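PDB 5DQV: uncharacterized protein from Bacillus subtilis, which acts as a metal-dependent nucleotide pyrophosphohydrolase of the HD-domain superfamily. Local coordinates for residues V138-A143 / E190-Y195; S160-F165 / Q198-I203. All blocks are in the same frame, centred on the assembly; numbering follows the deposited sequence.

How the interactions relate
From the N terminus, His35 on helix 33-50 and His64 and Asp65 just after helix 54-63 come first among the metal ligands, and Asp130 follows on helix 121-132. Helix 136-150 then opens interaction 1 at 138-143, and interaction 2 opens at 160-165, at the start of helix 161-169. Both close on helix 179-202, interaction 1 at 190-195 and interaction 2 at 198-203, so the two loops cross rather than nest. The long last helix thereby joins the two preceding helices. Between the contacts, whose centres lie about 10 Å apart, Phe165 packs on Ile140, Ala143 and Met192, merging them into one apolar layer. Both contacts also reach the second subunit.

Interaction 1: residues V138-A143 / E190-Y195; sequences VGIARA and EFMLQY
The hydroxyl OH of Tyr195 forms a hydrogen bond with the backbone O of Ala137 in the second subunit, while the ring behind it receives Ile140 of its own chain. CG2 of Ile140 sits over the centre of one ring face, 3.9 Å from the Tyr195 centroid and only 10° off the normal, a CH-pi contact. The other branch reaches farther: Ile140 CD1 comes within 3.5 Å of Tyr195 CB, at the root of the ring. With CG1 of Ile140 beside the backbone N (chi1 -75°) and the chain nearly extended beyond it, CD1 enters between neighbouring side chains of helix 179-202. There it meets CE2 of Phe191 at 3.9 Å, obliquely to that ring, and CA of Met192 at 4.1 Å. Lower on the same branch, Ile140 CG1 lies 4.3 Å from Met192 CG. Replacing Tyr195 by an alanine would probably leave Ile140 CG2 without its aromatic face and cost the dimer the hydrogen bond to Ala137 of the second subunit.

No hydrogen bond links the two segments; one isoleucine engages three residues spaced along about one turn of the facing helix. Phe165 of helix 161-169 also packs on Ile140, and Tyr195 of the second subunit packs on Phe191. The axes of 138-143 and 190-195 approach to 10.4 Å, their N-to-C directions 53° apart. In this all-helical protein of the HD family, the contact joins helix 136-150 to the long helix 179-202 at the dimer interface.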
ATOM      1  N   VAL A 138      -5.831   1.006   8.003  1.00 20.54           N
ATOM      2  CA  VAL A 138      -4.754   0.054   8.222  1.00 22.25           C
ATOM      3  C   VAL A 138      -4.838  -1.128   7.242  1.00 21.11           C
ATOM      4  O   VAL A 138      -3.810  -1.553   6.670  1.00 18.28           O
ATOM      5  CB  VAL A 138      -4.626  -0.397   9.736  1.00 21.98           C
ATOM      6  CG1 VAL A 138      -5.893  -0.916  10.227  1.00 26.57           C
ATOM      7  CG2 VAL A 138      -3.591  -1.479   9.876  1.00 23.67           C
ATOM      8  N   GLY A 139      -6.052  -1.635   6.983  1.00 21.29           N
ATOM      9  CA  GLY A 139      -6.160  -2.727   5.971  1.00 21.78           C
ATOM     10  C   GLY A 139      -5.714  -2.326   4.559  1.00 21.38           C
ATOM     11  O   GLY A 139      -5.105  -3.134   3.804  1.00 22.25           O
ATOM     12  N   ILE A 140      -6.003  -1.078   4.203  1.00 21.34           N
ATOM     13  CA  ILE A 140      -5.585  -0.545   2.911  1.00 21.35           C
ATOM     14  C   ILE A 140      -4.083  -0.601   2.798  1.00 21.83           C
ATOM     15  O   ILE A 140      -3.512  -1.108   1.805  1.00 22.91           O
ATOM     16  CB  ILE A 140      -6.115   0.915   2.731  1.00 21.45           C
ATOM     17  CG1 ILE A 140      -7.623   0.906   2.430  1.00 22.73           C
ATOM     18  CG2 ILE A 140      -5.419   1.635   1.568  1.00 22.18           C
ATOM     19  CD1 ILE A 140      -8.277   2.209   2.789  1.00 23.39           C
ATOM     20  N   ALA A 141      -3.418  -0.119   3.850  1.00 22.55           N
ATOM     21  CA  ALA A 141      -1.940  -0.095   3.860  1.00 23.88           C
ATOM     22  C   ALA A 141      -1.397  -1.494   3.744  1.00 24.31           C
ATOM     23  O   ALA A 141      -0.457  -1.772   2.965  1.00 22.70           O
ATOM     24  CB  ALA A 141      -1.429   0.561   5.116  1.00 25.41           C
ATOM     25  N   ARG A 142      -2.027  -2.402   4.470  1.00 24.31           N
ATOM     26  CA  ARG A 142      -1.527  -3.768   4.482  1.00 26.17           C
ATOM     27  C   ARG A 142      -1.705  -4.439   3.122  1.00 25.61           C
ATOM     28  O   ARG A 142      -0.824  -5.171   2.676  1.00 27.75           O
ATOM     29  CB  ARG A 142      -2.180  -4.562   5.602  1.00 25.16           C
ATOM     30  CG  ARG A 142      -1.712  -4.173   6.970  1.00 27.13           C
ATOM     31  CD  ARG A 142      -2.438  -4.989   8.025  1.00 26.95           C
ATOM     32  NE  ARG A 142      -1.928  -6.356   7.996  1.00 28.91           N
ATOM     33  CZ  ARG A 142      -2.597  -7.456   8.333  1.00 31.24           C
ATOM     34  NH1 ARG A 142      -3.861  -7.423   8.764  1.00 28.30           N
ATOM     35  NH2 ARG A 142      -1.979  -8.614   8.240  1.00 34.27           N
ATOM     36  N   ALA A 143      -2.817  -4.154   2.461  1.00 23.66           N
ATOM     37  CA  ALA A 143      -3.105  -4.764   1.144  1.00 24.38           C
ATOM     38  C   ALA A 143      -2.054  -4.346   0.128  1.00 25.04           C
ATOM     39  O   ALA A 143      -1.540  -5.166  -0.641  1.00 25.64           O
ATOM     40  CB  ALA A 143      -4.476  -4.360   0.654  1.00 22.61           C
ATOM     41  N   GLU A 190     -16.638   1.375   5.818  1.00 24.00           N
ATOM     42  CA  GLU A 190     -17.073   2.553   5.095  1.00 25.22           C
ATOM     43  C   GLU A 190     -15.879   3.401   4.619  1.00 23.77           C
ATOM     44  O   GLU A 190     -15.913   4.007   3.534  1.00 21.18           O
ATOM     45  CB  GLU A 190     -18.000   3.406   5.922  1.00 27.68           C
ATOM     46  CG  GLU A 190     -19.377   2.763   6.075  1.00 34.22           C
ATOM     47  CD  GLU A 190     -20.029   2.458   4.714  1.00 40.78           C
ATOM     48  OE1 GLU A 190     -19.881   3.287   3.764  1.00 40.06           O
ATOM     49  OE2 GLU A 190     -20.684   1.387   4.618  1.00 43.50           O
ATOM     50  N   PHE A 191     -14.864   3.505   5.452  1.00 22.17           N
ATOM     51  CA  PHE A 191     -13.664   4.260   5.033  1.00 23.25           C
ATOM     52  C   PHE A 191     -13.003   3.569   3.807  1.00 22.43           C
ATOM     53  O   PHE A 191     -12.558   4.201   2.853  1.00 23.30           O
ATOM     54  CB  PHE A 191     -12.648   4.395   6.189  1.00 23.81           C
ATOM     55  CG  PHE A 191     -11.461   5.212   5.808  1.00 24.03           C
ATOM     56  CD1 PHE A 191     -11.560   6.578   5.741  1.00 30.41           C
ATOM     57  CD2 PHE A 191     -10.309   4.598   5.366  1.00 25.99           C
ATOM     58  CE1 PHE A 191     -10.484   7.332   5.334  1.00 33.32           C
ATOM     59  CE2 PHE A 191      -9.231   5.333   4.934  1.00 27.06           C
ATOM     60  CZ  PHE A 191      -9.307   6.685   4.915  1.00 32.12           C
ATOM     61  N   MET A 192     -12.923   2.254   3.852  1.00 22.07           N
ATOM     62  CA  MET A 192     -12.351   1.490   2.747  1.00 22.05           C
ATOM     63  C   MET A 192     -13.221   1.702   1.457  1.00 21.45           C
ATOM     64  O   MET A 192     -12.685   1.890   0.393  1.00 20.78           O
ATOM     65  CB  MET A 192     -12.319   0.015   3.154  1.00 23.10           C
ATOM     66  CG  MET A 192     -11.495  -0.886   2.322  1.00 25.58           C
ATOM     67  SD  MET A 192     -11.123  -2.538   3.178  1.00 23.89           S
ATOM     68  CE  MET A 192     -12.756  -2.963   3.824  1.00 32.50           C
ATOM     69  N   LEU A 193     -14.538   1.783   1.591  1.00 22.10           N
ATOM     70  CA  LEU A 193     -15.397   2.125   0.465  1.00 22.39           C
ATOM     71  C   LEU A 193     -15.103   3.546  -0.066  1.00 23.73           C
ATOM     72  O   LEU A 193     -15.044   3.748  -1.270  1.00 22.67           O
ATOM     73  CB  LEU A 193     -16.853   1.982   0.826  1.00 24.37           C
ATOM     74  CG  LEU A 193     -17.377   0.530   0.892  1.00 24.19           C
ATOM     75  CD1 LEU A 193     -18.829   0.468   1.400  1.00 24.07           C
ATOM     76  CD2 LEU A 193     -17.288  -0.116  -0.504  1.00 25.23           C
ATOM     77  N   GLN A 194     -14.885   4.513   0.829  1.00 22.69           N
ATOM     78  CA  GLN A 194     -14.458   5.842   0.387  1.00 24.56           C
ATOM     79  C   GLN A 194     -13.133   5.842  -0.378  1.00 23.02           C
ATOM     80  O   GLN A 194     -12.977   6.573  -1.382  1.00 24.26           O
ATOM     81  CB  GLN A 194     -14.505   6.833   1.563  1.00 26.04           C
ATOM     82  CG  GLN A 194     -15.950   7.052   2.064  1.00 31.01           C
ATOM     83  CD  GLN A 194     -16.949   7.526   0.932  1.00 39.25           C
ATOM     84  OE1 GLN A 194     -16.681   8.503   0.217  1.00 39.19           O
ATOM     85  NE2 GLN A 194     -18.081   6.776   0.758  1.00 42.79           N
ATOM     86  N   TYR A 195     -12.204   4.985   0.049  1.00 22.46           N
ATOM     87  CA  TYR A 195     -10.872   4.853  -0.571  1.00 22.30           C
ATOM     88  C   TYR A 195     -11.014   4.308  -2.007  1.00 21.70           C
ATOM     89  O   TYR A 195     -10.467   4.855  -2.966  1.00 21.95           O
ATOM     90  CB  TYR A 195      -9.951   3.969   0.286  1.00 22.01           C
ATOM     91  CG  TYR A 195      -8.595   3.887  -0.338  1.00 24.45           C
ATOM     92  CD1 TYR A 195      -8.354   2.950  -1.325  1.00 27.17           C
ATOM     93  CD2 TYR A 195      -7.602   4.790  -0.035  1.00 26.16           C
ATOM     94  CE1 TYR A 195      -7.139   2.882  -1.948  1.00 25.99           C
ATOM     95  CE2 TYR A 195      -6.377   4.740  -0.678  1.00 29.20           C
ATOM     96  CZ  TYR A 195      -6.184   3.760  -1.653  1.00 27.34           C
ATOM     97  OH  TYR A 195      -5.010   3.630  -2.361  1.00 30.08           O
TER

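Interaction 2: residues S160-F165 / Q198-I203; sequences SAYAHF and QLEKDI
Tyr162 and Leu199 supply the apolar part of the contact. Leu199 CD1 lies 3.8 Å from Tyr162 CD1 and 4.0 Å from CE1, approaching the ring obliquely as the two side chains run past each other in opposite directions. The phenol can span the space to helix 179-202, where the nearest CA atoms, those of Tyr162 and Leu199, are still 9.3 Å apart, because CG of Tyr162 stands anti to the backbone N (chi1 -169°).

Polar groups gather at the far end of the ring. The side chain of Glu200 crosses that of Tyr162 at about a right angle, its methylene CG 3.4 Å from Tyr162 OH. Its carboxylate does not bond to that hydroxyl, which instead forms a hydrogen bond with Asp207.

A capping bond steadies the start of helix 161-169: at the N-cap, Ser160 OG accepts from Ala163 N at 3.1 Å, with an N-H...O angle of 163°.

The contact is thus apolar along the ring and acidic at its end. Since Glu200 and Asp207 bring like charges close together, the pair may raise the proton affinity of one carboxylate, while the tyrosine hydroxyl probably eases the charge on Asp207.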
ATOM      1  N   SER A 160      -4.105  -8.583  -8.046  1.00 35.69           N
ATOM      2  CA  SER A 160      -3.870  -7.188  -7.668  1.00 32.41           C
ATOM      3  C   SER A 160      -4.523  -6.838  -6.335  1.00 30.01           C
ATOM      4  O   SER A 160      -5.426  -7.513  -5.858  1.00 29.32           O
ATOM      5  CB  SER A 160      -4.374  -6.248  -8.790  1.00 32.52           C
ATOM      6  OG  SER A 160      -5.813  -6.096  -8.772  1.00 30.19           O
ATOM      7  N   ALA A 161      -4.013  -5.791  -5.705  1.00 28.24           N
ATOM      8  CA  ALA A 161      -4.543  -5.338  -4.441  1.00 26.30           C
ATOM      9  C   ALA A 161      -6.000  -4.953  -4.623  1.00 23.68           C
ATOM     10  O   ALA A 161      -6.857  -5.298  -3.794  1.00 21.59           O
ATOM     11  CB  ALA A 161      -3.715  -4.121  -3.912  1.00 27.25           C
ATOM     12  N   TYR A 162      -6.287  -4.263  -5.730  1.00 23.90           N
ATOM     13  CA  TYR A 162      -7.640  -3.752  -6.009  1.00 23.77           C
ATOM     14  C   TYR A 162      -8.595  -4.934  -6.089  1.00 25.12           C
ATOM     15  O   TYR A 162      -9.653  -4.938  -5.464  1.00 25.19           O
ATOM     16  CB  TYR A 162      -7.682  -2.969  -7.311  1.00 24.50           C
ATOM     17  CG  TYR A 162      -8.988  -2.197  -7.521  1.00 25.23           C
ATOM     18  CD1 TYR A 162      -9.279  -1.073  -6.773  1.00 26.12           C
ATOM     19  CD2 TYR A 162      -9.918  -2.599  -8.474  1.00 29.75           C
ATOM     20  CE1 TYR A 162     -10.442  -0.316  -6.983  1.00 26.10           C
ATOM     21  CE2 TYR A 162     -11.108  -1.895  -8.659  1.00 30.73           C
ATOM     22  CZ  TYR A 162     -11.355  -0.731  -7.927  1.00 28.53           C
ATOM     23  OH  TYR A 162     -12.548  -0.031  -8.115  1.00 28.95           O
ATOM     24  N   ALA A 163      -8.192  -5.972  -6.806  1.00 27.39           N
ATOM     25  CA  ALA A 163      -9.012  -7.176  -6.886  1.00 28.86           C
ATOM     26  C   ALA A 163      -9.248  -7.780  -5.504  1.00 29.52           C
ATOM     27  O   ALA A 163     -10.354  -8.294  -5.203  1.00 28.68           O
ATOM     28  CB  ALA A 163      -8.373  -8.221  -7.861  1.00 31.09           C
ATOM     29  N   HIS A 164      -8.214  -7.721  -4.659  1.00 29.24           N
ATOM     30  CA  HIS A 164      -8.286  -8.305  -3.334  1.00 29.25           C
ATOM     31  C   HIS A 164      -9.315  -7.586  -2.434  1.00 26.72           C
ATOM     32  O   HIS A 164      -9.924  -8.226  -1.601  1.00 25.96           O
ATOM     33  CB  HIS A 164      -6.899  -8.303  -2.705  1.00 30.56           C
ATOM     34  CG  HIS A 164      -6.820  -8.956  -1.365  1.00 32.68           C
ATOM     35  ND1 HIS A 164      -7.014 -10.311  -1.181  1.00 37.98           N
ATOM     36  CD2 HIS A 164      -6.449  -8.463  -0.159  1.00 34.83           C
ATOM     37  CE1 HIS A 164      -6.831 -10.610   0.096  1.00 37.73           C
ATOM     38  NE2 HIS A 164      -6.489  -9.507   0.736  1.00 34.77           N
ATOM     39  N   PHE A 165      -9.485  -6.273  -2.585  1.00 25.44           N
ATOM     40  CA  PHE A 165     -10.550  -5.544  -1.923  1.00 24.89           C
ATOM     41  C   PHE A 165     -11.918  -6.153  -2.230  1.00 26.28           C
ATOM     42  O   PHE A 165     -12.690  -6.410  -1.304  1.00 24.52           O
ATOM     43  CB  PHE A 165     -10.587  -4.063  -2.316  1.00 25.38           C
ATOM     44  CG  PHE A 165      -9.407  -3.248  -1.784  1.00 28.02           C
ATOM     45  CD1 PHE A 165      -9.178  -3.143  -0.453  1.00 33.18           C
ATOM     46  CD2 PHE A 165      -8.515  -2.635  -2.636  1.00 33.85           C
ATOM     47  CE1 PHE A 165      -8.034  -2.416   0.032  1.00 34.65           C
ATOM     48  CE2 PHE A 165      -7.392  -1.926  -2.154  1.00 35.19           C
ATOM     49  CZ  PHE A 165      -7.166  -1.819  -0.846  1.00 31.23           C
ATOM     50  N   GLN A 198     -12.416   6.944  -4.213  1.00 23.02           N
ATOM     51  CA  GLN A 198     -11.335   7.870  -4.581  1.00 24.32           C
ATOM     52  C   GLN A 198     -10.449   7.293  -5.704  1.00 23.94           C
ATOM     53  O   GLN A 198     -10.122   8.017  -6.681  1.00 25.68           O
ATOM     54  CB  GLN A 198     -10.546   8.323  -3.334  1.00 24.89           C
ATOM     55  CG  GLN A 198      -9.722   9.584  -3.586  1.00 31.56           C
ATOM     56  CD  GLN A 198     -10.566  10.807  -3.759  1.00 32.58           C
ATOM     57  OE1 GLN A 198     -11.544  11.010  -3.051  1.00 36.31           O
ATOM     58  NE2 GLN A 198     -10.244  11.594  -4.773  1.00 40.66           N
ATOM     59  N   LEU A 199     -10.117   5.992  -5.644  1.00 23.09           N
ATOM     60  CA  LEU A 199      -9.346   5.345  -6.730  1.00 23.96           C
ATOM     61  C   LEU A 199     -10.139   5.368  -8.027  1.00 24.50           C
ATOM     62  O   LEU A 199      -9.573   5.641  -9.106  1.00 25.67           O
ATOM     63  CB  LEU A 199      -8.948   3.885  -6.428  1.00 23.60           C
ATOM     64  CG  LEU A 199      -7.787   3.578  -5.512  1.00 24.74           C
ATOM     65  CD1 LEU A 199      -7.625   2.077  -5.392  1.00 21.39           C
ATOM     66  CD2 LEU A 199      -6.509   4.261  -6.042  1.00 21.53           C
ATOM     67  N   GLU A 200     -11.437   5.103  -7.931  1.00 24.11           N
ATOM     68  CA  GLU A 200     -12.302   5.052  -9.130  1.00 25.85           C
ATOM     69  C   GLU A 200     -12.340   6.427  -9.795  1.00 27.95           C
ATOM     70  O   GLU A 200     -12.340   6.525 -11.034  1.00 28.72           O
ATOM     71  CB  GLU A 200     -13.717   4.573  -8.804  1.00 25.76           C
ATOM     72  CG  GLU A 200     -13.775   3.057  -8.735  1.00 25.06           C
ATOM     73  CD  GLU A 200     -15.119   2.523  -8.310  1.00 25.36           C
ATOM     74  OE1 GLU A 200     -15.749   3.116  -7.415  1.00 27.41           O
ATOM     75  OE2 GLU A 200     -15.549   1.498  -8.876  1.00 29.19           O
ATOM     76  N   LYS A 201     -12.329   7.470  -8.963  1.00 28.99           N
ATOM     77  CA  LYS A 201     -12.384   8.852  -9.441  1.00 31.47           C
ATOM     78  C   LYS A 201     -11.078   9.238 -10.108  1.00 31.54           C
ATOM     79  O   LYS A 201     -11.080   9.745 -11.245  1.00 34.50           O
ATOM     80  CB  LYS A 201     -12.691   9.772  -8.268  1.00 32.45           C
ATOM     81  CG  LYS A 201     -12.912  11.216  -8.553  1.00 35.65           C
ATOM     82  CD  LYS A 201     -13.361  11.852  -7.248  1.00 37.31           C
ATOM     83  N   ASP A 202      -9.975   8.915  -9.457  1.00 30.14           N
ATOM     84  CA  ASP A 202      -8.638   9.314  -9.918  1.00 30.82           C
ATOM     85  C   ASP A 202      -8.093   8.484 -11.062  1.00 30.16           C
ATOM     86  O   ASP A 202      -7.207   8.942 -11.811  1.00 31.72           O
ATOM     87  CB  ASP A 202      -7.690   9.250  -8.763  1.00 30.21           C
ATOM     88  CG  ASP A 202      -7.952  10.347  -7.749  1.00 33.06           C
ATOM     89  OD1 ASP A 202      -8.786  11.250  -8.047  1.00 34.84           O
ATOM     90  OD2 ASP A 202      -7.328  10.293  -6.690  1.00 28.84           O
ATOM     91  N   ILE A 203      -8.604   7.268 -11.182  1.00 28.82           N
ATOM     92  CA  ILE A 203      -8.231   6.350 -12.251  1.00 28.65           C
ATOM     93  C   ILE A 203      -9.462   5.925 -13.029  1.00 29.17           C
ATOM     94  O   ILE A 203     -10.027   4.850 -12.776  1.00 28.43           O
ATOM     95  CB  ILE A 203      -7.469   5.107 -11.722  1.00 27.94           C
ATOM     96  CG1 ILE A 203      -6.251   5.544 -10.887  1.00 26.91           C
ATOM     97  CG2 ILE A 203      -6.963   4.247 -12.903  1.00 27.67           C
ATOM     98  CD1 ILE A 203      -5.556   4.396 -10.164  1.00 24.40           C
TER